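Local coordinates for amino acid ABC transporter, periplasmic amino acid-binding protein, putative (Streptococcus pneumoniae, PDB 4I62) that binds L-arginine and probably serves as the extracellular substrate-binding component of an amino acid ABC transporter, at residues 62-67 and 85-90. Residues are numbered along the deposited sequence; the frame is centred on the assembly and turned at random. Where two conformers were deposited one is given.
Sequences NQIVGS and LSPMSF. With ARG (arginine), chain B.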
ATOM      1  N   ASN A  62     -18.266   8.151  -4.142  1.00 16.46           N
ATOM      2  CA  ASN A  62     -17.044   7.479  -3.728  1.00 14.87           C
ATOM      3  C   ASN A  62     -16.726   7.721  -2.262  1.00 14.83           C
ATOM      4  O   ASN A  62     -16.829   8.852  -1.777  1.00 17.33           O
ATOM      5  CB  ASN A  62     -15.864   7.956  -4.565  1.00 16.13           C
ATOM      6  CG  ASN A  62     -15.930   7.456  -5.982  1.00 15.18           C
ATOM      7  OD1 ASN A  62     -16.150   6.271  -6.213  1.00 20.58           O
ATOM      8  ND2 ASN A  62     -15.726   8.350  -6.950  1.00 14.91           N
ATOM      9  N   GLN A  63     -16.365   6.644  -1.569  1.00 12.49           N
ATOM     10  CA  GLN A  63     -15.979   6.683  -0.161  0.52 13.06           C
ATOM     11  C   GLN A  63     -14.653   5.957  -0.005  1.00 11.01           C
ATOM     12  O   GLN A  63     -14.448   4.923  -0.645  1.00 12.59           O
ATOM     13  CB  GLN A  63     -17.024   5.933   0.666  0.52 14.10           C
ATOM     14  CG  GLN A  63     -18.358   6.657   0.771  0.52 18.94           C
ATOM     15  CD  GLN A  63     -18.397   7.595   1.953  0.52 25.71           C
ATOM     16  OE1 GLN A  63     -17.721   8.622   1.965  0.52 28.26           O
ATOM     17  NE2 GLN A  63     -19.205   7.259   2.948  0.52 29.79           N
ATOM     18  N   ILE A  64     -13.757   6.472   0.832  1.00 10.41           N
ATOM     19  CA  ILE A  64     -12.492   5.799   1.115  1.00 10.01           C
ATOM     20  C   ILE A  64     -12.715   4.750   2.179  1.00  9.08           C
ATOM     21  O   ILE A  64     -13.177   5.068   3.293  1.00 11.37           O
ATOM     22  CB  ILE A  64     -11.430   6.795   1.568  1.00 10.60           C
ATOM     23  CG1 ILE A  64     -11.116   7.791   0.460  1.00 12.98           C
ATOM     24  CG2 ILE A  64     -10.137   6.070   1.963  1.00 11.84           C
ATOM     25  CD1 ILE A  64     -10.241   8.959   0.895  1.00 17.17           C
ATOM     26  N   VAL A  65     -12.372   3.504   1.853  1.00  9.32           N
ATOM     27  CA  VAL A  65     -12.592   2.366   2.727  1.00  9.86           C
ATOM     28  C   VAL A  65     -11.384   1.437   2.643  1.00  8.03           C
ATOM     29  O   VAL A  65     -10.532   1.597   1.772  1.00  9.22           O
ATOM     30  CB  VAL A  65     -13.868   1.583   2.311  1.00 11.09           C
ATOM     31  CG1 VAL A  65     -15.110   2.454   2.408  1.00 13.46           C
ATOM     32  CG2 VAL A  65     -13.728   1.033   0.922  1.00 13.69           C
ATOM     33  N   GLY A  66     -11.326   0.464   3.543  1.00  8.80           N
ATOM     34  CA  GLY A  66     -10.340  -0.603   3.469  1.00  9.02           C
ATOM     35  C   GLY A  66      -9.776  -0.988   4.830  1.00  8.24           C
ATOM     36  O   GLY A  66     -10.076  -0.350   5.864  1.00  8.45           O
ATOM     37  N   SER A  67      -8.932  -2.021   4.854  1.00  8.42           N
ATOM     38  CA  SER A  67      -8.445  -2.504   6.135  1.00  8.19           C
ATOM     39  C   SER A  67      -7.581  -1.485   6.867  1.00  7.92           C
ATOM     40  O   SER A  67      -7.576  -1.468   8.103  1.00  8.38           O
ATOM     41  CB  SER A  67      -7.693  -3.816   5.959  1.00  9.35           C
ATOM     42  OG  SER A  67      -6.589  -3.678   5.090  1.00  9.24           O
ATOM     43  N   LEU A  85      -9.089  11.602   7.600  1.00 11.12           N
ATOM     44  CA  LEU A  85      -8.268  11.128   6.506  1.00 10.81           C
ATOM     45  C   LEU A  85      -7.731  12.260   5.675  1.00 10.18           C
ATOM     46  O   LEU A  85      -8.405  13.268   5.471  1.00 13.40           O
ATOM     47  CB  LEU A  85      -9.056  10.187   5.624  1.00 11.70           C
ATOM     48  CG  LEU A  85      -9.607   8.948   6.293  1.00 13.27           C
ATOM     49  CD1 LEU A  85     -10.366   8.094   5.283  1.00 16.39           C
ATOM     50  CD2 LEU A  85      -8.519   8.141   7.031  1.00 14.03           C
ATOM     51  N   SER A  86      -6.521  12.076   5.162  1.00 10.64           N
ATOM     52  CA  SER A  86      -5.894  13.055   4.290  1.00 10.91           C
ATOM     53  C   SER A  86      -5.435  12.332   3.039  1.00 10.23           C
ATOM     54  O   SER A  86      -4.285  11.854   2.946  1.00 10.25           O
ATOM     55  CB  SER A  86      -4.702  13.680   5.002  1.00 12.93           C
ATOM     56  OG  SER A  86      -4.213  14.794   4.276  1.00 15.93           O
ATOM     57  N   PRO A  87      -6.339  12.151   2.075  1.00 11.59           N
ATOM     58  CA  PRO A  87      -5.951  11.437   0.851  1.00 11.74           C
ATOM     59  C   PRO A  87      -5.025  12.270  -0.020  1.00 10.59           C
ATOM     60  O   PRO A  87      -5.211  13.489  -0.138  1.00 12.49           O
ATOM     61  CB  PRO A  87      -7.281  11.159   0.151  1.00 12.77           C
ATOM     62  CG  PRO A  87      -8.222  12.214   0.642  1.00 15.31           C
ATOM     63  CD  PRO A  87      -7.757  12.565   2.049  1.00 13.17           C
ATOM     64  N   MET A  88      -4.079  11.597  -0.671  1.00 10.59           N
ATOM     65  CA  MET A  88      -3.103  12.280  -1.490  1.00 11.11           C
ATOM     66  C   MET A  88      -2.382  11.262  -2.345  1.00 10.36           C
ATOM     67  O   MET A  88      -2.575  10.063  -2.180  1.00 10.82           O
ATOM     68  CB  MET A  88      -2.146  13.058  -0.603  1.00 12.25           C
ATOM     69  CG  MET A  88      -1.300  12.166   0.295  1.00 12.72           C
ATOM     70  SD  MET A  88      -0.283  13.082   1.486  1.00 13.99           S
ATOM     71  CE  MET A  88      -1.490  13.803   2.560  1.00 15.44           C
ATOM     72  N   SER A  89      -1.566  11.745  -3.253  1.00 11.18           N
ATOM     73  CA  SER A  89      -0.741  10.831  -4.025  0.53 11.02           C
ATOM     74  C   SER A  89       0.233  10.090  -3.136  1.00 10.15           C
ATOM     75  O   SER A  89       0.741  10.645  -2.138  1.00 10.35           O
ATOM     76  CB  SER A  89       0.047  11.605  -5.074  0.53 14.64           C
ATOM     77  OG  SER A  89       0.967  12.487  -4.463  0.53 18.56           O
ATOM     78  N   PHE A  90       0.517   8.830  -3.483  1.00  9.56           N
ATOM     79  CA  PHE A  90       1.385   8.052  -2.605  1.00  9.27           C
ATOM     80  C   PHE A  90       2.746   8.708  -2.404  1.00 10.01           C
ATOM     81  O   PHE A  90       3.301   8.705  -1.293  1.00  9.60           O
ATOM     82  CB  PHE A  90       1.568   6.617  -3.055  1.00  9.35           C
ATOM     83  CG  PHE A  90       2.408   5.829  -2.082  1.00  9.10           C
ATOM     84  CD1 PHE A  90       1.869   5.451  -0.852  1.00  9.32           C
ATOM     85  CD2 PHE A  90       3.750   5.517  -2.328  1.00  9.64           C
ATOM     86  CE1 PHE A  90       2.622   4.771   0.067  1.00  9.59           C
ATOM     87  CE2 PHE A  90       4.496   4.857  -1.392  1.00 10.50           C
ATOM     88  CZ  PHE A  90       3.932   4.456  -0.196  1.00 10.18           C
TER
HETATM   89  N   ARG B 301       4.367  -0.997  -0.028  1.00  7.22           N
HETATM   90  CA  ARG B 301       4.875  -0.029  -1.036  1.00  7.21           C
HETATM   91  C   ARG B 301       5.717   1.064  -0.384  1.00  6.85           C
HETATM   92  O   ARG B 301       5.605   1.273   0.843  1.00  7.83           O
HETATM   93  CB  ARG B 301       3.744   0.527  -1.879  1.00  7.22           C
HETATM   94  CG  ARG B 301       2.630   1.175  -1.053  1.00  7.27           C
HETATM   95  CD  ARG B 301       1.670   1.967  -1.916  1.00  6.76           C
HETATM   96  NE  ARG B 301       0.480   2.301  -1.155  1.00  7.20           N
HETATM   97  CZ  ARG B 301      -0.534   3.011  -1.604  1.00  6.86           C
HETATM   98  NH1 ARG B 301      -1.568   3.265  -0.808  1.00  7.89           N
HETATM   99  NH2 ARG B 301      -0.517   3.480  -2.850  1.00  7.69           N
HETATM  100  OXT ARG B 301       6.467   1.751  -1.154  1.00  7.84           O
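I64 meets L85 and P87 with two different branches, joining the β-hairpin 54-58/61-65 to an outermost strand of the parallel sheet in this type II periplasmic-binding-protein fold. No hydrogen bond links the segments, and the nearest CA atoms, those of I64 and P87, stand 8.6 Å apart; the join is therefore made by side chains. CG2 of I64 reaches L85 tip to tip, 3.9 Å from L85 CD1. The longer branch, with CG1 anti to the carbonyl carbon (chi1 -63°) and then extended (chi2 170°), carries CD1 to the pyrrolidine ring of P87, which it crosses obliquely, 3.8 Å from both P87 CB and P87 CG. P47 touches I64 and P87 as well, adding a loop to this small apolar patch near the surface. Beyond the end of strand 82-87 the chain continues through the loop at M88 and S89 toward the ligand: M88 O accepts a hydrogen bond from N46 ND2, and N46 OD1 is hydrogen-bonded to the bound arginine. F90 turns one ring face to the aliphatic chain of that arginine, whose CD sits over the ring centre, 3.5 Å above the ring plane; NE of the arginine is likewise 3.5 Å from F90 CD1.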